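Local coordinates for protein adenosyl-chloride synthase (Thermotoga maritima, PDB 2ZBV) that binds adenosine and probably acts on S-adenosyl-L-methionine as a hydrolase or halogenase, at residues A[163-173]-A[185-195]. Numbering follows the deposited sequence.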
ATOM      1  N   PRO A 163      25.903   5.981  18.665  1.00 51.31           N
ATOM      2  CA  PRO A 163      25.370   5.938  20.027  1.00 50.95           C
ATOM      3  C   PRO A 163      26.428   5.345  20.951  1.00 50.77           C
ATOM      4  O   PRO A 163      26.976   4.276  20.674  1.00 50.15           O
ATOM      5  CB  PRO A 163      24.143   5.040  19.887  1.00 50.28           C
ATOM      6  CG  PRO A 163      24.552   4.095  18.808  1.00 51.23           C
ATOM      7  CD  PRO A 163      25.205   5.017  17.799  1.00 50.91           C
ATOM      8  N   VAL A 164      26.725   6.045  22.036  1.00 50.59           N
ATOM      9  CA  VAL A 164      27.725   5.569  22.980  1.00 51.68           C
ATOM     10  C   VAL A 164      27.184   5.498  24.398  1.00 52.71           C
ATOM     11  O   VAL A 164      26.175   6.122  24.728  1.00 53.04           O
ATOM     12  CB  VAL A 164      28.965   6.490  22.994  1.00 51.44           C
ATOM     13  CG1 VAL A 164      29.638   6.491  21.627  1.00 50.67           C
ATOM     14  CG2 VAL A 164      28.550   7.899  23.394  1.00 50.81           C
ATOM     15  N   VAL A 165      27.869   4.723  25.230  1.00 54.19           N
ATOM     16  CA  VAL A 165      27.505   4.578  26.629  1.00 56.05           C
ATOM     17  C   VAL A 165      28.469   5.442  27.427  1.00 57.62           C
ATOM     18  O   VAL A 165      29.682   5.248  27.358  1.00 57.78           O
ATOM     19  CB  VAL A 165      27.654   3.122  27.103  1.00 55.55           C
ATOM     20  CG1 VAL A 165      27.465   3.045  28.610  1.00 55.62           C
ATOM     21  CG2 VAL A 165      26.644   2.242  26.398  1.00 55.33           C
ATOM     22  N   GLU A 166      27.939   6.403  28.175  1.00 59.29           N
ATOM     23  CA  GLU A 166      28.801   7.266  28.968  1.00 61.23           C
ATOM     24  C   GLU A 166      28.192   7.711  30.289  1.00 61.38           C
ATOM     25  O   GLU A 166      27.133   8.338  30.328  1.00 61.28           O
ATOM     26  CB  GLU A 166      29.210   8.501  28.165  1.00 62.77           C
ATOM     27  CG  GLU A 166      28.052   9.361  27.707  1.00 66.07           C
ATOM     28  CD  GLU A 166      28.457  10.807  27.507  1.00 67.90           C
ATOM     29  OE1 GLU A 166      28.770  11.479  28.515  1.00 68.28           O
ATOM     30  OE2 GLU A 166      28.468  11.270  26.347  1.00 69.49           O
ATOM     31  N   ASN A 167      28.880   7.372  31.373  1.00 61.85           N
ATOM     32  CA  ASN A 167      28.462   7.746  32.717  1.00 61.70           C
ATOM     33  C   ASN A 167      26.999   7.467  33.063  1.00 61.07           C
ATOM     34  O   ASN A 167      26.188   8.390  33.167  1.00 60.91           O
ATOM     35  CB  ASN A 167      28.769   9.229  32.953  1.00 62.88           C
ATOM     36  CG  ASN A 167      30.237   9.561  32.740  1.00 63.98           C
ATOM     37  OD1 ASN A 167      31.115   8.984  33.382  1.00 64.49           O
ATOM     38  ND2 ASN A 167      30.510  10.496  31.837  1.00 65.18           N
ATOM     39  N   GLU A 168      26.671   6.190  33.235  1.00 60.39           N
ATOM     40  CA  GLU A 168      25.324   5.772  33.621  1.00 60.07           C
ATOM     41  C   GLU A 168      24.207   6.006  32.605  1.00 58.36           C
ATOM     42  O   GLU A 168      23.042   5.721  32.892  1.00 58.30           O
ATOM     43  CB  GLU A 168      24.937   6.454  34.939  1.00 62.47           C
ATOM     44  CG  GLU A 168      25.956   6.277  36.060  1.00 66.14           C
ATOM     45  CD  GLU A 168      25.671   7.173  37.257  1.00 68.03           C
ATOM     46  OE1 GLU A 168      26.455   7.136  38.230  1.00 68.05           O
ATOM     47  OE2 GLU A 168      24.664   7.916  37.222  1.00 69.68           O
ATOM     48  N   LYS A 169      24.538   6.521  31.428  1.00 55.67           N
ATOM     49  CA  LYS A 169      23.501   6.764  30.434  1.00 53.10           C
ATOM     50  C   LYS A 169      23.934   6.464  29.008  1.00 50.81           C
ATOM     51  O   LYS A 169      25.124   6.316  28.714  1.00 49.98           O
ATOM     52  CB  LYS A 169      23.021   8.215  30.513  1.00 54.26           C
ATOM     53  CG  LYS A 169      24.052   9.230  30.057  1.00 54.77           C
ATOM     54  CD  LYS A 169      23.490  10.642  30.107  1.00 56.27           C
ATOM     55  CE  LYS A 169      24.513  11.654  29.612  1.00 57.29           C
ATOM     56  NZ  LYS A 169      23.996  13.050  29.647  1.00 57.76           N
ATOM     57  N   VAL A 170      22.947   6.371  28.127  1.00 47.11           N
ATOM     58  CA  VAL A 170      23.192   6.116  26.719  1.00 44.20           C
ATOM     59  C   VAL A 170      22.616   7.280  25.921  1.00 42.54           C
ATOM     60  O   VAL A 170      21.481   7.705  26.151  1.00 41.91           O
ATOM     61  CB  VAL A 170      22.528   4.802  26.258  1.00 44.94           C
ATOM     62  CG1 VAL A 170      23.227   3.615  26.894  1.00 45.34           C
ATOM     63  CG2 VAL A 170      21.056   4.803  26.633  1.00 46.04           C
ATOM     64  N   ILE A 171      23.413   7.802  24.998  1.00 39.66           N
ATOM     65  CA  ILE A 171      22.995   8.915  24.162  1.00 38.44           C
ATOM     66  C   ILE A 171      22.789   8.415  22.738  1.00 36.09           C
ATOM     67  O   ILE A 171      23.578   7.620  22.233  1.00 35.75           O
ATOM     68  CB  ILE A 171      24.061  10.035  24.152  1.00 39.83           C
ATOM     69  CG1 ILE A 171      23.684  11.107  23.124  1.00 40.40           C
ATOM     70  CG2 ILE A 171      25.430   9.442  23.840  1.00 40.90           C
ATOM     71  CD1 ILE A 171      24.707  12.219  22.970  1.00 42.27           C
ATOM     72  N   GLY A 172      21.723   8.879  22.098  1.00 34.95           N
ATOM     73  CA  GLY A 172      21.443   8.458  20.739  1.00 33.21           C
ATOM     74  C   GLY A 172      20.465   9.388  20.055  1.00 34.13           C
ATOM     75  O   GLY A 172      20.312  10.547  20.453  1.00 33.90           O
ATOM     76  N   GLU A 173      19.793   8.879  19.027  1.00 32.99           N
ATOM     77  CA  GLU A 173      18.827   9.671  18.277  1.00 32.63           C
ATOM     78  C   GLU A 173      17.637   8.812  17.885  1.00 29.22           C
ATOM     79  O   GLU A 173      17.741   7.590  17.838  1.00 27.09           O
ATOM     80  CB  GLU A 173      19.474  10.210  16.999  1.00 36.87           C
ATOM     81  CG  GLU A 173      20.788  10.938  17.222  1.00 43.54           C
ATOM     82  CD  GLU A 173      21.705  10.853  16.017  1.00 46.03           C
ATOM     83  OE1 GLU A 173      21.330  11.366  14.942  1.00 48.59           O
ATOM     84  OE2 GLU A 173      22.798  10.263  16.149  1.00 48.26           O
ATOM     85  N   THR A 185      14.932   4.112  18.503  1.00 24.02           N
ATOM     86  CA  THR A 185      16.187   4.853  18.446  1.00 24.70           C
ATOM     87  C   THR A 185      17.236   4.074  17.663  1.00 26.07           C
ATOM     88  O   THR A 185      16.957   2.995  17.139  1.00 25.62           O
ATOM     89  CB  THR A 185      16.752   5.117  19.862  1.00 23.42           C
ATOM     90  OG1 THR A 185      17.217   3.886  20.424  1.00 22.40           O
ATOM     91  CG2 THR A 185      15.676   5.692  20.769  1.00 22.23           C
ATOM     92  N   ASN A 186      18.439   4.631  17.592  1.00 26.78           N
ATOM     93  CA  ASN A 186      19.543   3.990  16.896  1.00 28.68           C
ATOM     94  C   ASN A 186      20.451   3.362  17.946  1.00 28.76           C
ATOM     95  O   ASN A 186      21.584   2.987  17.664  1.00 28.94           O
ATOM     96  CB  ASN A 186      20.316   5.021  16.069  1.00 31.54           C
ATOM     97  CG  ASN A 186      21.011   6.057  16.928  1.00 32.61           C
ATOM     98  OD1 ASN A 186      20.558   6.379  18.029  1.00 32.77           O
ATOM     99  ND2 ASN A 186      22.117   6.599  16.419  1.00 34.53           N
ATOM    100  N   ILE A 187      19.929   3.248  19.163  1.00 28.84           N
ATOM    101  CA  ILE A 187      20.664   2.667  20.283  1.00 27.33           C
ATOM    102  C   ILE A 187      20.400   1.165  20.365  1.00 27.17           C
ATOM    103  O   ILE A 187      19.267   0.737  20.572  1.00 26.21           O
ATOM    104  CB  ILE A 187      20.222   3.305  21.621  1.00 27.63           C
ATOM    105  CG1 ILE A 187      20.481   4.810  21.593  1.00 26.49           C
ATOM    106  CG2 ILE A 187      20.964   2.651  22.783  1.00 27.36           C
ATOM    107  CD1 ILE A 187      19.765   5.569  22.694  1.00 28.70           C
ATOM    108  N   PRO A 188      21.446   0.338  20.206  1.00 28.40           N
ATOM    109  CA  PRO A 188      21.195  -1.102  20.287  1.00 28.04           C
ATOM    110  C   PRO A 188      20.743  -1.432  21.704  1.00 29.61           C
ATOM    111  O   PRO A 188      21.295  -0.897  22.670  1.00 29.34           O
ATOM    112  CB  PRO A 188      22.560  -1.714  19.964  1.00 29.46           C
ATOM    113  CG  PRO A 188      23.253  -0.635  19.157  1.00 30.25           C
ATOM    114  CD  PRO A 188      22.856   0.614  19.890  1.00 29.27           C
ATOM    115  N   PHE A 189      19.746  -2.298  21.845  1.00 29.48           N
ATOM    116  CA  PHE A 189      19.283  -2.641  23.184  1.00 30.82           C
ATOM    117  C   PHE A 189      20.407  -3.312  23.972  1.00 33.55           C
ATOM    118  O   PHE A 189      20.429  -3.256  25.200  1.00 34.50           O
ATOM    119  CB  PHE A 189      18.067  -3.564  23.137  1.00 29.45           C
ATOM    120  CG  PHE A 189      17.238  -3.515  24.388  1.00 28.01           C
ATOM    121  CD1 PHE A 189      16.380  -2.446  24.623  1.00 27.22           C
ATOM    122  CD2 PHE A 189      17.357  -4.504  25.356  1.00 27.21           C
ATOM    123  CE1 PHE A 189      15.654  -2.360  25.806  1.00 26.44           C
ATOM    124  CE2 PHE A 189      16.635  -4.427  26.545  1.00 27.64           C
ATOM    125  CZ  PHE A 189      15.781  -3.352  26.770  1.00 26.54           C
ATOM    126  N   ASP A 190      21.333  -3.952  23.260  1.00 37.51           N
ATOM    127  CA  ASP A 190      22.478  -4.604  23.898  1.00 40.11           C
ATOM    128  C   ASP A 190      23.364  -3.543  24.538  1.00 40.34           C
ATOM    129  O   ASP A 190      23.844  -3.712  25.658  1.00 41.10           O
ATOM    130  CB  ASP A 190      23.301  -5.393  22.875  1.00 43.57           C
ATOM    131  CG  ASP A 190      22.644  -6.696  22.481  1.00 47.83           C
ATOM    132  OD1 ASP A 190      22.207  -7.438  23.387  1.00 48.85           O
ATOM    133  OD2 ASP A 190      22.575  -6.986  21.266  1.00 50.54           O
ATOM    134  N   LEU A 191      23.582  -2.450  23.814  1.00 40.42           N
ATOM    135  CA  LEU A 191      24.391  -1.351  24.321  1.00 40.51           C
ATOM    136  C   LEU A 191      23.724  -0.833  25.594  1.00 40.30           C
ATOM    137  O   LEU A 191      24.384  -0.580  26.605  1.00 40.19           O
ATOM    138  CB  LEU A 191      24.466  -0.228  23.285  1.00 41.25           C
ATOM    139  CG  LEU A 191      25.377   0.943  23.656  1.00 42.91           C
ATOM    140  CD1 LEU A 191      26.824   0.480  23.593  1.00 45.05           C
ATOM    141  CD2 LEU A 191      25.157   2.107  22.709  1.00 43.77           C
ATOM    142  N   PHE A 192      22.406  -0.681  25.530  1.00 39.80           N
ATOM    143  CA  PHE A 192      21.624  -0.207  26.666  1.00 37.78           C
ATOM    144  C   PHE A 192      21.760  -1.169  27.841  1.00 37.75           C
ATOM    145  O   PHE A 192      21.787  -0.751  28.998  1.00 38.15           O
ATOM    146  CB  PHE A 192      20.152  -0.071  26.257  1.00 36.67           C
ATOM    147  CG  PHE A 192      19.222   0.231  27.402  1.00 36.49           C
ATOM    148  CD1 PHE A 192      18.340  -0.736  27.866  1.00 36.56           C
ATOM    149  CD2 PHE A 192      19.214   1.486  28.000  1.00 36.64           C
ATOM    150  CE1 PHE A 192      17.460  -0.456  28.912  1.00 38.15           C
ATOM    151  CE2 PHE A 192      18.340   1.776  29.045  1.00 36.98           C
ATOM    152  CZ  PHE A 192      17.460   0.803  29.502  1.00 36.81           C
ATOM    153  N   LEU A 193      21.858  -2.456  27.541  1.00 38.21           N
ATOM    154  CA  LEU A 193      21.985  -3.466  28.580  1.00 41.76           C
ATOM    155  C   LEU A 193      23.321  -3.418  29.308  1.00 44.87           C
ATOM    156  O   LEU A 193      23.529  -4.155  30.271  1.00 45.86           O
ATOM    157  CB  LEU A 193      21.774  -4.861  27.990  1.00 42.60           C
ATOM    158  CG  LEU A 193      20.334  -5.199  27.596  1.00 43.48           C
ATOM    159  CD1 LEU A 193      20.280  -6.585  26.972  1.00 43.35           C
ATOM    160  CD2 LEU A 193      19.442  -5.127  28.829  1.00 42.87           C
ATOM    161  N   LYS A 194      24.227  -2.558  28.849  1.00 46.99           N
ATOM    162  CA  LYS A 194      25.532  -2.426  29.489  1.00 49.20           C
ATOM    163  C   LYS A 194      25.485  -1.397  30.609  1.00 49.88           C
ATOM    164  O   LYS A 194      26.476  -1.181  31.306  1.00 50.10           O
ATOM    165  CB  LYS A 194      26.600  -2.045  28.460  1.00 50.20           C
ATOM    166  CG  LYS A 194      26.993  -3.212  27.577  1.00 53.19           C
ATOM    167  CD  LYS A 194      27.925  -2.812  26.452  1.00 55.45           C
ATOM    168  CE  LYS A 194      28.289  -4.033  25.613  1.00 56.32           C
ATOM    169  NZ  LYS A 194      28.990  -3.664  24.356  1.00 59.07           N
ATOM    170  N   LEU A 195      24.328  -0.763  30.773  1.00 49.86           N
ATOM    171  CA  LEU A 195      24.136   0.227  31.826  1.00 50.07           C
ATOM    172  C   LEU A 195      23.677  -0.515  33.073  1.00 50.23           C
ATOM    173  O   LEU A 195      23.227   0.097  34.043  1.00 51.33           O
ATOM    174  CB  LEU A 195      23.061   1.246  31.430  1.00 50.04           C
ATOM    175  CG  LEU A 195      23.345   2.243  30.304  1.00 50.35           C
ATOM    176  CD1 LEU A 195      22.108   3.103  30.083  1.00 50.59           C
ATOM    177  CD2 LEU A 195      24.541   3.114  30.661  1.00 49.91           C
TER
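N186 and E173 join the two segments through a pair of hydrogen bonds. The contact belongs to the beta-rich C-terminal domain: a beta-hairpin, strands 164-166 and 169-177, lies against the short helix 189-192. The backbone N of E173 donates to OD1 of N186 at 2.8 Å, nearly straight at 166°. The donor sits above the amide's carbonyl plane, 40° out of it. In return, N186 N gives a more bent bond to E173 O, 3.1 Å long. The N186 CG lies between its own backbone N and carbonyl carbon, chi1 66°, which turns the amide back toward the strand. With an alanine at N186 the amide is gone, and the E173 N-H would probably lose its acceptor, leaving the bond from N186 N to E173 O to hold the corner to the strand. T185 OG1 accepts from I187 N in an ST turn and also bonds L238 O, which ties this corner to strand 237-242. The backbone O of N186 meets the CG corner of the P163 ring at 3.4 Å.

Beyond the corner the contact is apolar. I187 lays CG1 and CD1 over the CA of G172, where a CB on G172 would collide with CG1. L191 and F192 of helix 189-192 both meet the hairpin, and L195, further along the chain, continues the packing. L191 and V165 pass in opposite directions, with L191 CG only 3.3 Å from V165 CG2, a tight fit. L191 CD2 reaches back to the P163 carbonyl. V170 is shared: its CG2 meets the edge of the F192 ring near the ring plane, while I261 of strand 258-262 also packs on both residues. L195 touches both strands of the hairpin: CD2 meets V165 CG1 and lies 3.5 Å from K169 N, and CD1 presses on V170 CG1 at 3.4 Å.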